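Local coordinates for periplasmic cell division protein (SufI) (Aquifex aeolicus, PDB 6SYY), which probably acts as a multicopper oxidase, a copper-binding periplasmic oxidoreductase whose methionine-rich loop has a role in catalysis, at residues I205-F210 with R259-A264; D229-N234 with S359-M364; W275-E280 with D302-F307; N238-V243 with E365-K370. One frame throughout, in Å; residues are numbered along the deposited sequence.

Contact 1: I205-F210 with R259-A264; sequences IQDKTF and RPYRLA
I205 and D207 of strand 200-208 face Y261, L263 and R259 across the inside of the second cupredoxin-like domain of this multicopper oxidase. The two strand segments stay 10.8 Å apart at closest approach and share no backbone hydrogen bond, so the contact rests mainly on side chains. I205 lays CG2 over one face of the Y261 ring, 3.9 Å from its centroid and 22° off the normal, a CH-pi contact displaced toward the CZ rim. CG2 is anti to the backbone N and CG1 lies beside that N (chi1 -53°), which separates the two branches: CG2 takes the ring, while CD1 meets CD1 of L263 end on at 3.8 Å. The aliphatic CG of R259 lies over the opposite face of the same ring. Beyond it the arginine chain bends at CG-CD, and NE donates to OD2 of D207 in a salt bridge of 2.9 Å with an N-H...O angle of 162°. OD2 lies near the guanidinium plane, but NE approaches from well above the carboxylate plane, the two planes being almost perpendicular. OD2 also accepts from G228 N, and R259 has a second ion pair with D357. The buried Y261 hydroxyl bonds to S256. A water bridges D207 OD1 (2.9 Å) and R259 N (2.7 Å), accepting from the latter.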
loop_
_atom_site.group_PDB
_atom_site.type_symbol
_atom_site.label_atom_id
_atom_site.label_comp_id
_atom_site.label_asym_id
_atom_site.label_seq_id
_atom_site.Cartn_x
_atom_site.Cartn_y
_atom_site.Cartn_z
ATOM N N ILE A 205 2.817 -5.888 6.568
ATOM C CA ILE A 205 4.211 -6.163 6.901
ATOM C C ILE A 205 4.955 -4.849 7.090
ATOM O O ILE A 205 4.934 -3.970 6.219
ATOM C CB ILE A 205 4.877 -7.028 5.820
ATOM C CG1 ILE A 205 4.048 -8.286 5.569
ATOM C CG2 ILE A 205 6.292 -7.400 6.241
ATOM C CD1 ILE A 205 4.657 -9.218 4.547
ATOM N N GLN A 206 5.618 -4.718 8.235
ATOM C CA GLN A 206 6.325 -3.504 8.604
ATOM C C GLN A 206 7.597 -3.884 9.343
ATOM O O GLN A 206 7.629 -4.872 10.080
ATOM C CB GLN A 206 5.465 -2.607 9.499
ATOM C CG GLN A 206 4.128 -2.203 8.905
ATOM C CD GLN A 206 3.358 -1.288 9.830
ATOM O OE1 GLN A 206 3.195 -0.099 9.552
ATOM N NE2 GLN A 206 2.889 -1.834 10.945
ATOM N N ASP A 207 8.650 -3.101 9.143
ATOM C CA ASP A 207 9.864 -3.251 9.927
ATOM C C ASP A 207 10.006 -2.052 10.851
ATOM O O ASP A 207 9.749 -0.912 10.450
ATOM C CB ASP A 207 11.108 -3.412 9.041
ATOM C CG ASP A 207 11.302 -2.261 8.076
ATOM O OD1 ASP A 207 10.301 -1.649 7.654
ATOM O OD2 ASP A 207 12.469 -1.978 7.727
ATOM N N LYS A 208 10.377 -2.322 12.102
ATOM C CA LYS A 208 10.510 -1.288 13.119
ATOM C C LYS A 208 11.688 -1.622 14.026
ATOM O O LYS A 208 12.177 -2.754 14.059
ATOM C CB LYS A 208 9.214 -1.129 13.939
ATOM C CG LYS A 208 8.054 -0.578 13.121
ATOM C CD LYS A 208 6.828 -0.198 13.945
ATOM C CE LYS A 208 5.759 0.405 13.028
ATOM N NZ LYS A 208 4.440 0.566 13.686
ATOM N N THR A 209 12.143 -0.611 14.763
ATOM C CA THR A 209 13.272 -0.737 15.674
ATOM C C THR A 209 12.845 -0.285 17.062
ATOM O O THR A 209 12.242 0.785 17.210
ATOM C CB THR A 209 14.459 0.093 15.183
ATOM O OG1 THR A 209 14.858 -0.366 13.886
ATOM C CG2 THR A 209 15.628 -0.033 16.140
ATOM N N PHE A 210 13.162 -1.095 18.073
ATOM C CA PHE A 210 12.787 -0.838 19.458
ATOM C C PHE A 210 14.032 -0.672 20.316
ATOM O O PHE A 210 15.025 -1.382 20.127
ATOM C CB PHE A 210 11.945 -1.981 20.027
ATOM C CG PHE A 210 10.672 -2.228 19.283
ATOM C CD1 PHE A 210 9.486 -1.664 19.716
ATOM C CD2 PHE A 210 10.660 -3.031 18.152
ATOM C CE1 PHE A 210 8.307 -1.891 19.040
ATOM C CE2 PHE A 210 9.484 -3.260 17.465
ATOM C CZ PHE A 210 8.303 -2.689 17.913
ATOM N N ARG A 259 11.604 -0.346 3.137
ATOM C CA ARG A 259 12.108 -1.690 2.872
ATOM C C ARG A 259 11.186 -2.442 1.922
ATOM O O ARG A 259 9.999 -2.613 2.231
ATOM C CB ARG A 259 12.246 -2.471 4.168
ATOM C CG ARG A 259 12.615 -3.917 3.945
ATOM C CD ARG A 259 12.601 -4.699 5.236
ATOM N NE ARG A 259 13.571 -4.204 6.209
ATOM C CZ ARG A 259 14.847 -4.567 6.239
ATOM N NH1 ARG A 259 15.308 -5.420 5.338
ATOM N NH2 ARG A 259 15.665 -4.077 7.163
ATOM N N PRO A 260 11.677 -2.909 0.777
ATOM C CA PRO A 260 10.911 -3.854 -0.037
ATOM C C PRO A 260 11.169 -5.285 0.409
ATOM O O PRO A 260 12.195 -5.604 1.012
ATOM C CB PRO A 260 11.461 -3.615 -1.449
ATOM C CG PRO A 260 12.897 -3.278 -1.207
ATOM C CD PRO A 260 12.941 -2.528 0.121
ATOM N N TYR A 261 10.214 -6.153 0.093
ATOM C CA TYR A 261 10.297 -7.560 0.456
ATOM C C TYR A 261 10.237 -8.435 -0.786
ATOM O O TYR A 261 9.516 -8.132 -1.741
ATOM C CB TYR A 261 9.170 -7.961 1.411
ATOM C CG TYR A 261 9.169 -7.159 2.680
ATOM C CD1 TYR A 261 8.515 -5.935 2.746
ATOM C CD2 TYR A 261 9.829 -7.614 3.806
ATOM C CE1 TYR A 261 8.513 -5.190 3.899
ATOM C CE2 TYR A 261 9.833 -6.875 4.968
ATOM C CZ TYR A 261 9.177 -5.662 5.006
ATOM O OH TYR A 261 9.183 -4.921 6.160
ATOM N N ARG A 262 10.999 -9.523 -0.758
ATOM C CA ARG A 262 10.911 -10.587 -1.753
ATOM C C ARG A 262 10.458 -11.824 -0.983
ATOM O O ARG A 262 11.265 -12.473 -0.310
ATOM C CB ARG A 262 12.249 -10.795 -2.463
ATOM C CG ARG A 262 12.194 -11.770 -3.630
ATOM C CD ARG A 262 13.534 -11.892 -4.357
ATOM N NE ARG A 262 13.923 -10.665 -5.055
ATOM C CZ ARG A 262 13.537 -10.344 -6.288
ATOM N NH1 ARG A 262 12.737 -11.151 -6.971
ATOM N NH2 ARG A 262 13.949 -9.209 -6.840
ATOM N N LEU A 263 9.166 -12.143 -1.068
ATOM C CA LEU A 263 8.536 -13.117 -0.182
ATOM C C LEU A 263 8.367 -14.464 -0.869
ATOM O O LEU A 263 7.884 -14.532 -2.004
ATOM C CB LEU A 263 7.173 -12.610 0.282
ATOM C CG LEU A 263 7.178 -11.241 0.947
ATOM C CD1 LEU A 263 5.761 -10.831 1.248
ATOM C CD2 LEU A 263 8.018 -11.266 2.216
ATOM N N ALA A 264 8.742 -15.534 -0.166
ATOM C CA ALA A 264 8.501 -16.899 -0.609
ATOM C C ALA A 264 7.940 -17.706 0.554
ATOM O O ALA A 264 8.003 -17.288 1.713
ATOM C CB ALA A 264 9.779 -17.564 -1.146
HETATM O O HOH W 1 11.416 0.302 5.764
#

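Contact 2: D229-N234 with S359-M364; sequences DTILVN and SEFEVM
This is a purely apolar packing contact in the second cupredoxin-like domain, where strand 230-233 lies over the start of strand 361-370 without pairing to it. Their axes are 7.2 Å apart at closest approach and run nearly parallel, at 22°, and no hydrogen bond crosses; each pairs with other strands, among them 200-208 for the first and 315-321 for the second. I231 and F361 form the tightest point. F361 carries its ring between backbone N and carbonyl carbon (chi1 50°), where its CE2 corner meets I231 CG1 at 3.4 Å, the isoleucine crossing the phenyl group at about a right angle; I231 CD1 touches the same CE2 carbon. Farther along, V363 CG1 sits between two side chains of the other strand, 4.0 Å from I231 CG2 and 3.8 Å from V233 CG2. A classic beta bulge at V363 and M364, both facing L318, interrupts the regular strand here. The loosest approach is V233 CG1 to the M364 sulfur SD, at 4.5 Å.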
loop_
_atom_site.group_PDB
_atom_site.type_symbol
_atom_site.label_atom_id
_atom_site.label_comp_id
_atom_site.label_asym_id
_atom_site.label_seq_id
_atom_site.Cartn_x
_atom_site.Cartn_y
_atom_site.Cartn_z
ATOM N N ASP A 229 14.913 -2.960 12.348
ATOM C CA ASP A 229 15.632 -4.147 12.797
ATOM C C ASP A 229 14.700 -5.335 13.023
ATOM O O ASP A 229 15.126 -6.490 12.901
ATOM C CB ASP A 229 16.396 -3.816 14.082
ATOM C CG ASP A 229 17.389 -4.890 14.470
ATOM O OD1 ASP A 229 17.713 -5.748 13.620
ATOM O OD2 ASP A 229 17.844 -4.876 15.633
ATOM N N THR A 230 13.434 -5.072 13.335
ATOM C CA THR A 230 12.475 -6.090 13.739
ATOM C C THR A 230 11.312 -6.114 12.756
ATOM O O THR A 230 10.754 -5.062 12.426
ATOM C CB THR A 230 11.965 -5.803 15.156
ATOM O OG1 THR A 230 13.069 -5.807 16.072
ATOM C CG2 THR A 230 10.940 -6.837 15.585
ATOM N N ILE A 231 10.942 -7.306 12.295
ATOM C CA ILE A 231 9.855 -7.454 11.334
ATOM C C ILE A 231 8.558 -7.709 12.083
ATOM O O ILE A 231 8.508 -8.519 13.016
ATOM C CB ILE A 231 10.148 -8.587 10.338
ATOM C CG1 ILE A 231 11.530 -8.390 9.721
ATOM C CG2 ILE A 231 9.087 -8.613 9.249
ATOM C CD1 ILE A 231 11.658 -7.109 8.912
ATOM N N LEU A 232 7.500 -7.016 11.673
ATOM C CA LEU A 232 6.192 -7.136 12.291
ATOM C C LEU A 232 5.153 -7.426 11.221
ATOM O O LEU A 232 5.260 -6.958 10.084
ATOM C CB LEU A 232 5.795 -5.860 13.050
ATOM C CG LEU A 232 6.569 -5.463 14.311
ATOM C CD1 LEU A 232 7.917 -4.861 13.975
ATOM C CD2 LEU A 232 5.753 -4.481 15.125
ATOM N N VAL A 233 4.152 -8.216 11.592
ATOM C CA VAL A 233 2.969 -8.432 10.769
ATOM C C VAL A 233 1.767 -8.063 11.621
ATOM O O VAL A 233 1.536 -8.672 12.673
ATOM C CB VAL A 233 2.865 -9.877 10.263
ATOM C CG1 VAL A 233 1.743 -9.992 9.253
ATOM C CG2 VAL A 233 4.183 -10.332 9.660
ATOM N N ASN A 234 1.018 -7.053 11.183
ATOM C CA ASN A 234 -0.113 -6.540 11.951
ATOM C C ASN A 234 0.321 -6.159 13.363
ATOM O O ASN A 234 -0.371 -6.440 14.344
ATOM C CB ASN A 234 -1.252 -7.556 11.983
ATOM C CG ASN A 234 -1.626 -8.038 10.604
ATOM O OD1 ASN A 234 -1.364 -7.360 9.611
ATOM N ND2 ASN A 234 -2.241 -9.215 10.529
ATOM N N SER A 359 19.352 -8.067 3.526
ATOM C CA SER A 359 19.510 -9.370 4.149
ATOM C C SER A 359 18.261 -10.229 3.962
ATOM O O SER A 359 17.198 -9.758 3.550
ATOM C CB SER A 359 19.836 -9.215 5.636
ATOM O OG SER A 359 18.836 -8.468 6.305
ATOM N N GLU A 360 18.409 -11.516 4.263
ATOM C CA GLU A 360 17.310 -12.466 4.233
ATOM C C GLU A 360 16.928 -12.851 5.656
ATOM O O GLU A 360 17.775 -12.886 6.554
ATOM C CB GLU A 360 17.675 -13.717 3.430
ATOM C CG GLU A 360 18.902 -14.454 3.923
ATOM C CD GLU A 360 19.178 -15.713 3.122
ATOM O OE1 GLU A 360 18.861 -15.734 1.914
ATOM O OE2 GLU A 360 19.704 -16.685 3.701
ATOM N N PHE A 361 15.643 -13.134 5.853
ATOM C CA PHE A 361 15.117 -13.370 7.191
ATOM C C PHE A 361 13.692 -13.885 7.086
ATOM O O PHE A 361 12.979 -13.581 6.125
ATOM C CB PHE A 361 15.146 -12.088 8.034
ATOM C CG PHE A 361 14.536 -10.902 7.348
ATOM C CD1 PHE A 361 15.327 -10.015 6.637
ATOM C CD2 PHE A 361 13.172 -10.672 7.407
ATOM C CE1 PHE A 361 14.769 -8.922 6.001
ATOM C CE2 PHE A 361 12.610 -9.588 6.762
ATOM C CZ PHE A 361 13.410 -8.708 6.065
ATOM N N GLU A 362 13.281 -14.650 8.093
ATOM C CA GLU A 362 11.906 -15.122 8.148
ATOM C C GLU A 362 10.975 -13.983 8.543
ATOM O O GLU A 362 11.273 -13.207 9.455
ATOM C CB GLU A 362 11.788 -16.279 9.141
ATOM C CG GLU A 362 10.372 -16.781 9.366
ATOM C CD GLU A 362 10.338 -18.052 10.190
ATOM O OE1 GLU A 362 11.294 -18.850 10.084
ATOM O OE2 GLU A 362 9.364 -18.253 10.944
ATOM N N VAL A 363 9.853 -13.869 7.837
ATOM C CA VAL A 363 8.829 -12.891 8.198
ATOM C C VAL A 363 7.796 -13.497 9.139
ATOM O O VAL A 363 7.386 -12.865 10.117
ATOM C CB VAL A 363 8.163 -12.330 6.926
ATOM C CG1 VAL A 363 7.010 -11.420 7.295
ATOM C CG2 VAL A 363 9.180 -11.592 6.074
ATOM N N MET A 364 7.381 -14.732 8.874
ATOM C CA MET A 364 6.261 -15.320 9.588
ATOM C C MET A 364 6.274 -16.830 9.380
ATOM O O MET A 364 6.816 -17.337 8.393
ATOM C CB MET A 364 4.945 -14.704 9.109
ATOM C CG MET A 364 3.738 -15.080 9.914
ATOM S SD MET A 364 2.260 -14.425 9.139
ATOM C CE MET A 364 1.031 -15.446 9.935
#

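Contact 3: W275-E280 with D302-F307; sequences WVIGVE and DILVDF
The tight part of this antiparallel pairing lies around D302, whose carbonyl O receives two backbone donors, I277 N at 2.8 Å and G278 N at 3.2 Å, both from the same face of the carbonyl plane. D302 N returns a 2.9 Å bond to G278 O. Beside this doubled bond I277 packs its CG2 against L304 CG at 3.7 Å, the side chains crossing at about a right angle. Its CG1, held between backbone N and carbonyl carbon (chi1 61°), passes over D302 O. The D302 carboxylate pairs with R249 through OD2, and OD1 is hydrogen-bonded to T155 OG1; a water donates to V279 O and, weakly, to OD1.

The more open side is partly exposed W275, its backbone firmly paired with L304 but its indole meeting D306 only obliquely, W275 CZ3 4.0 Å from D306 CB; L304 O lies at the ring edge, 3.3 Å from W275 CE3. The one-residue register shift, with I277 and G278 both facing D302, defines a classic beta bulge within the Greek-key beta-sandwich of a cupredoxin-like domain.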
loop_
_atom_site.group_PDB
_atom_site.type_symbol
_atom_site.label_atom_id
_atom_site.label_comp_id
_atom_site.label_asym_id
_atom_site.label_seq_id
_atom_site.Cartn_x
_atom_site.Cartn_y
_atom_site.Cartn_z
ATOM N N TRP A 275 -0.512 -18.261 -5.622
ATOM C CA TRP A 275 -1.068 -17.534 -6.756
ATOM C C TRP A 275 -1.289 -16.071 -6.415
ATOM O O TRP A 275 -1.940 -15.754 -5.417
ATOM C CB TRP A 275 -2.391 -18.149 -7.203
ATOM C CG TRP A 275 -2.257 -19.531 -7.729
ATOM C CD1 TRP A 275 -2.174 -19.904 -9.037
ATOM C CD2 TRP A 275 -2.192 -20.735 -6.961
ATOM N NE1 TRP A 275 -2.062 -21.270 -9.133
ATOM C CE2 TRP A 275 -2.070 -21.804 -7.870
ATOM C CE3 TRP A 275 -2.220 -21.014 -5.590
ATOM C CZ2 TRP A 275 -1.981 -23.128 -7.458
ATOM C CZ3 TRP A 275 -2.133 -22.327 -5.181
ATOM C CH2 TRP A 275 -2.020 -23.368 -6.113
ATOM N N VAL A 276 -0.763 -15.186 -7.258
ATOM C CA VAL A 276 -1.157 -13.784 -7.213
ATOM C C VAL A 276 -2.546 -13.672 -7.820
ATOM O O VAL A 276 -2.775 -14.101 -8.957
ATOM C CB VAL A 276 -0.155 -12.900 -7.968
ATOM C CG1 VAL A 276 -0.626 -11.450 -7.976
ATOM C CG2 VAL A 276 1.224 -13.018 -7.353
ATOM N N ILE A 277 -3.485 -13.113 -7.065
ATOM C CA ILE A 277 -4.823 -12.889 -7.593
ATOM C C ILE A 277 -5.191 -11.416 -7.680
ATOM O O ILE A 277 -6.130 -11.073 -8.419
ATOM C CB ILE A 277 -5.886 -13.657 -6.780
ATOM C CG1 ILE A 277 -5.900 -13.183 -5.324
ATOM C CG2 ILE A 277 -5.656 -15.162 -6.896
ATOM C CD1 ILE A 277 -7.187 -13.514 -4.588
ATOM N N GLY A 278 -4.490 -10.527 -6.986
ATOM C CA GLY A 278 -4.849 -9.123 -7.021
ATOM C C GLY A 278 -3.667 -8.242 -6.701
ATOM O O GLY A 278 -2.691 -8.672 -6.077
ATOM N N VAL A 279 -3.767 -6.992 -7.150
ATOM C CA VAL A 279 -2.776 -5.966 -6.849
ATOM C C VAL A 279 -3.506 -4.745 -6.302
ATOM O O VAL A 279 -4.675 -4.837 -5.913
ATOM C CB VAL A 279 -1.930 -5.622 -8.089
ATOM C CG1 VAL A 279 -1.024 -6.793 -8.453
ATOM C CG2 VAL A 279 -2.830 -5.278 -9.257
ATOM N N GLU A 280 -2.828 -3.593 -6.275
ATOM C CA GLU A 280 -3.390 -2.415 -5.619
ATOM C C GLU A 280 -4.753 -2.046 -6.192
ATOM O O GLU A 280 -5.664 -1.663 -5.447
ATOM C CB GLU A 280 -2.435 -1.229 -5.745
ATOM C CG GLU A 280 -1.041 -1.493 -5.231
ATOM C CD GLU A 280 -0.145 -2.069 -6.297
ATOM O OE1 GLU A 280 0.122 -1.359 -7.290
ATOM O OE2 GLU A 280 0.279 -3.234 -6.152
ATOM N N ASP A 302 -2.503 -9.438 -3.313
ATOM C CA ASP A 302 -3.410 -10.471 -2.830
ATOM C C ASP A 302 -2.969 -11.820 -3.384
ATOM O O ASP A 302 -2.827 -11.979 -4.602
ATOM C CB ASP A 302 -4.852 -10.184 -3.255
ATOM C CG ASP A 302 -5.471 -9.023 -2.496
ATOM O OD1 ASP A 302 -4.842 -7.947 -2.422
ATOM O OD2 ASP A 302 -6.600 -9.188 -1.984
ATOM N N ILE A 303 -2.754 -12.788 -2.494
ATOM C CA ILE A 303 -2.330 -14.119 -2.904
ATOM C C ILE A 303 -3.282 -15.166 -2.346
ATOM O O ILE A 303 -3.930 -14.965 -1.315
ATOM C CB ILE A 303 -0.883 -14.444 -2.470
ATOM C CG1 ILE A 303 -0.774 -14.480 -0.941
ATOM C CG2 ILE A 303 0.101 -13.462 -3.108
ATOM C CD1 ILE A 303 0.533 -15.064 -0.428
ATOM N N LEU A 304 -3.364 -16.291 -3.056
ATOM C CA LEU A 304 -4.015 -17.505 -2.583
ATOM C C LEU A 304 -2.943 -18.544 -2.292
ATOM O O LEU A 304 -2.057 -18.774 -3.121
ATOM C CB LEU A 304 -5.005 -18.059 -3.614
ATOM C CG LEU A 304 -6.300 -17.303 -3.928
ATOM C CD1 LEU A 304 -7.093 -18.045 -4.993
ATOM C CD2 LEU A 304 -7.148 -17.085 -2.681
ATOM N N VAL A 305 -3.016 -19.155 -1.116
ATOM C CA VAL A 305 -2.090 -20.204 -0.710
ATOM C C VAL A 305 -2.916 -21.435 -0.372
ATOM O O VAL A 305 -3.815 -21.371 0.476
ATOM C CB VAL A 305 -1.222 -19.779 0.483
ATOM C CG1 VAL A 305 -0.221 -20.870 0.819
ATOM C CG2 VAL A 305 -0.504 -18.480 0.176
ATOM N N ASP A 306 -2.621 -22.548 -1.037
ATOM C CA ASP A 306 -3.366 -23.788 -0.834
ATOM C C ASP A 306 -2.563 -24.647 0.135
ATOM O O ASP A 306 -1.668 -25.393 -0.260
ATOM C CB ASP A 306 -3.618 -24.498 -2.157
ATOM C CG ASP A 306 -4.670 -25.587 -2.040
ATOM O OD1 ASP A 306 -4.934 -26.035 -0.908
ATOM O OD2 ASP A 306 -5.233 -25.997 -3.076
ATOM N N PHE A 307 -2.894 -24.543 1.418
ATOM C CA PHE A 307 -2.180 -25.336 2.408
ATOM C C PHE A 307 -2.528 -26.819 2.345
ATOM O O PHE A 307 -1.942 -27.603 3.099
ATOM C CB PHE A 307 -2.438 -24.779 3.811
ATOM C CG PHE A 307 -1.713 -23.493 4.088
ATOM C CD1 PHE A 307 -0.343 -23.488 4.301
ATOM C CD2 PHE A 307 -2.397 -22.285 4.130
ATOM C CE1 PHE A 307 0.335 -22.299 4.551
ATOM C CE2 PHE A 307 -1.725 -21.092 4.378
ATOM C CZ PHE A 307 -0.359 -21.099 4.587
HETATM O O HOH W 2 -6.360 -6.135 -3.945
#

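Contact 4: N238-V243 with E365-K370; sequences NPYMDV and EFRVTK
The Y240 ring carries the R367 guanidinium flat on one face: the planes are 8° apart, R367 CZ lies 3.6 Å from the ring centroid, and the approach is 20° off the normal, a stacked cation-pi pair. At the guanidinium edge, NE donates almost straight (171°) to E365 OE2 at 2.7 Å, within the plane, fixing the group's rotation over the ring. D242 OD1 lies at another part of the edge, beside R367 CD, and its salt bridge to NH1 is long at 3.9 Å. A bend in the arginine chain at chi2 turns the guanidinium back across the neighbouring strand.

V243 and F366 lie on the other side of the sheet, V243 CG1 reaching F366 CD1 at 3.7 Å, while V243 CG2 meets V368 CG2. Five backbone hydrogen bonds, from E365 N to P239 O through T369 N to V243 O at 3.0 Å, establish a parallel pair. Strand 239-244 thus lies between 47-48 and 361-370, which pairs antiparallel with 315-321; F366 meets F250 and F307 beneath.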
loop_
_atom_site.group_PDB
_atom_site.type_symbol
_atom_site.label_atom_id
_atom_site.label_comp_id
_atom_site.label_asym_id
_atom_site.label_seq_id
_atom_site.Cartn_x
_atom_site.Cartn_y
_atom_site.Cartn_z
ATOM N N ASN A 238 7.704 -11.519 15.396
ATOM C CA ASN A 238 7.985 -12.947 15.309
ATOM C C ASN A 238 6.694 -13.773 15.324
ATOM O O ASN A 238 6.486 -14.593 16.223
ATOM C CB ASN A 238 8.912 -13.373 16.440
ATOM C CG ASN A 238 9.469 -14.775 16.249
ATOM O OD1 ASN A 238 9.501 -15.294 15.133
ATOM N ND2 ASN A 238 9.914 -15.392 17.341
ATOM N N PRO A 239 5.802 -13.569 14.360
ATOM C CA PRO A 239 4.462 -14.149 14.461
ATOM C C PRO A 239 4.349 -15.567 13.909
ATOM O O PRO A 239 5.140 -16.022 13.080
ATOM C CB PRO A 239 3.608 -13.174 13.636
ATOM C CG PRO A 239 4.546 -12.641 12.611
ATOM C CD PRO A 239 5.933 -12.670 13.200
ATOM N N TYR A 240 3.334 -16.265 14.406
ATOM C CA TYR A 240 2.896 -17.539 13.864
ATOM C C TYR A 240 1.388 -17.488 13.668
ATOM O O TYR A 240 0.684 -16.701 14.305
ATOM C CB TYR A 240 3.260 -18.726 14.782
ATOM C CG TYR A 240 2.468 -18.803 16.082
ATOM C CD1 TYR A 240 1.202 -19.393 16.127
ATOM C CD2 TYR A 240 2.995 -18.308 17.271
ATOM C CE1 TYR A 240 0.477 -19.464 17.314
ATOM C CE2 TYR A 240 2.278 -18.379 18.464
ATOM C CZ TYR A 240 1.022 -18.956 18.477
ATOM O OH TYR A 240 0.313 -19.027 19.658
ATOM N N MET A 241 0.895 -18.356 12.790
ATOM C CA MET A 241 -0.538 -18.576 12.664
ATOM C C MET A 241 -0.783 -20.045 12.371
ATOM O O MET A 241 -0.120 -20.623 11.505
ATOM C CB MET A 241 -1.151 -17.707 11.559
ATOM C CG MET A 241 -2.630 -17.978 11.295
ATOM S SD MET A 241 -3.363 -16.844 10.095
ATOM C CE MET A 241 -4.950 -17.627 9.831
ATOM N N ASP A 242 -1.717 -20.644 13.103
ATOM C CA ASP A 242 -2.177 -21.982 12.770
ATOM C C ASP A 242 -3.109 -21.914 11.571
ATOM O O ASP A 242 -3.963 -21.026 11.478
ATOM C CB ASP A 242 -2.909 -22.625 13.947
ATOM C CG ASP A 242 -2.013 -22.846 15.146
ATOM O OD1 ASP A 242 -0.828 -22.461 15.101
ATOM O OD2 ASP A 242 -2.506 -23.413 16.138
ATOM N N VAL A 243 -2.936 -22.854 10.646
ATOM C CA VAL A 243 -3.781 -22.948 9.467
ATOM C C VAL A 243 -4.267 -24.381 9.334
ATOM O O VAL A 243 -3.702 -25.314 9.907
ATOM C CB VAL A 243 -3.053 -22.512 8.178
ATOM C CG1 VAL A 243 -2.531 -21.087 8.314
ATOM C CG2 VAL A 243 -1.924 -23.474 7.860
ATOM N N GLU A 365 5.667 -17.542 10.325
ATOM C CA GLU A 365 5.601 -18.997 10.300
ATOM C C GLU A 365 4.146 -19.442 10.312
ATOM O O GLU A 365 3.354 -18.975 11.138
ATOM C CB GLU A 365 6.354 -19.591 11.493
ATOM C CG GLU A 365 5.913 -20.981 11.894
ATOM C CD GLU A 365 6.545 -21.426 13.197
ATOM O OE1 GLU A 365 7.756 -21.177 13.380
ATOM O OE2 GLU A 365 5.831 -22.011 14.042
ATOM N N PHE A 366 3.797 -20.333 9.391
ATOM C CA PHE A 366 2.485 -20.966 9.356
ATOM C C PHE A 366 2.616 -22.410 9.811
ATOM O O PHE A 366 3.513 -23.130 9.360
ATOM C CB PHE A 366 1.880 -20.917 7.953
ATOM C CG PHE A 366 1.576 -19.535 7.477
ATOM C CD1 PHE A 366 0.405 -18.902 7.858
ATOM C CD2 PHE A 366 2.457 -18.867 6.643
ATOM C CE1 PHE A 366 0.118 -17.627 7.418
ATOM C CE2 PHE A 366 2.179 -17.589 6.201
ATOM C CZ PHE A 366 1.006 -16.969 6.591
ATOM N N ARG A 367 1.724 -22.829 10.699
ATOM C CA ARG A 367 1.708 -24.187 11.226
ATOM C C ARG A 367 0.421 -24.847 10.756
ATOM O O ARG A 367 -0.672 -24.458 11.181
ATOM C CB ARG A 367 1.799 -24.185 12.748
ATOM C CG ARG A 367 2.871 -23.268 13.313
ATOM C CD ARG A 367 2.443 -22.745 14.673
ATOM N NE ARG A 367 3.554 -22.226 15.460
ATOM C CZ ARG A 367 3.470 -21.947 16.756
ATOM N NH1 ARG A 367 2.326 -22.142 17.399
ATOM N NH2 ARG A 367 4.526 -21.478 17.411
ATOM N N VAL A 368 0.551 -25.830 9.871
ATOM C CA VAL A 368 -0.586 -26.615 9.407
ATOM C C VAL A 368 -0.973 -27.593 10.510
ATOM O O VAL A 368 -0.437 -28.703 10.588
ATOM C CB VAL A 368 -0.251 -27.341 8.091
ATOM C CG1 VAL A 368 -1.470 -28.068 7.552
ATOM C CG2 VAL A 368 0.270 -26.348 7.071
ATOM N N THR A 369 -1.905 -27.186 11.370
ATOM C CA THR A 369 -2.214 -27.943 12.577
ATOM C C THR A 369 -3.420 -28.861 12.441
ATOM O O THR A 369 -3.554 -29.798 13.237
ATOM C CB THR A 369 -2.450 -26.985 13.754
ATOM O OG1 THR A 369 -3.437 -26.011 13.390
ATOM C CG2 THR A 369 -1.157 -26.269 14.130
ATOM N N LYS A 370 -4.291 -28.629 11.461
ATOM C CA LYS A 370 -5.532 -29.381 11.347
ATOM C C LYS A 370 -5.787 -29.759 9.898
ATOM O O LYS A 370 -5.494 -28.983 8.982
ATOM C CB LYS A 370 -6.732 -28.580 11.875
ATOM C CG LYS A 370 -6.726 -28.351 13.369
ATOM C CD LYS A 370 -7.958 -27.573 13.799
ATOM C CE LYS A 370 -9.228 -28.268 13.339
ATOM N NZ LYS A 370 -10.449 -27.558 13.806
#

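In the fold
All four contacts are consistent with the second cupredoxin-like domain of a multicopper oxidase. Contacts 1 and 2 are 5 Å apart between centres and linked by pairing of 200-208 with 230-233; contacts 2 and 4 share strand 361-370, with centres 15 Å apart. The centre of contact 3 lies 18 to 20 Å from those of the others, yet F307 packs on V243, F366 and V368 of contact 4. Contact 1 closes before contact 3 opens, and contact 3 is nested inside the loops closed by contacts 2 and 4, so strand 361-370 returns to segments over 120 residues earlier. Contact 1 is nearest the annotated sites, the Q206 side chain about 11 Å from a bound copper ion.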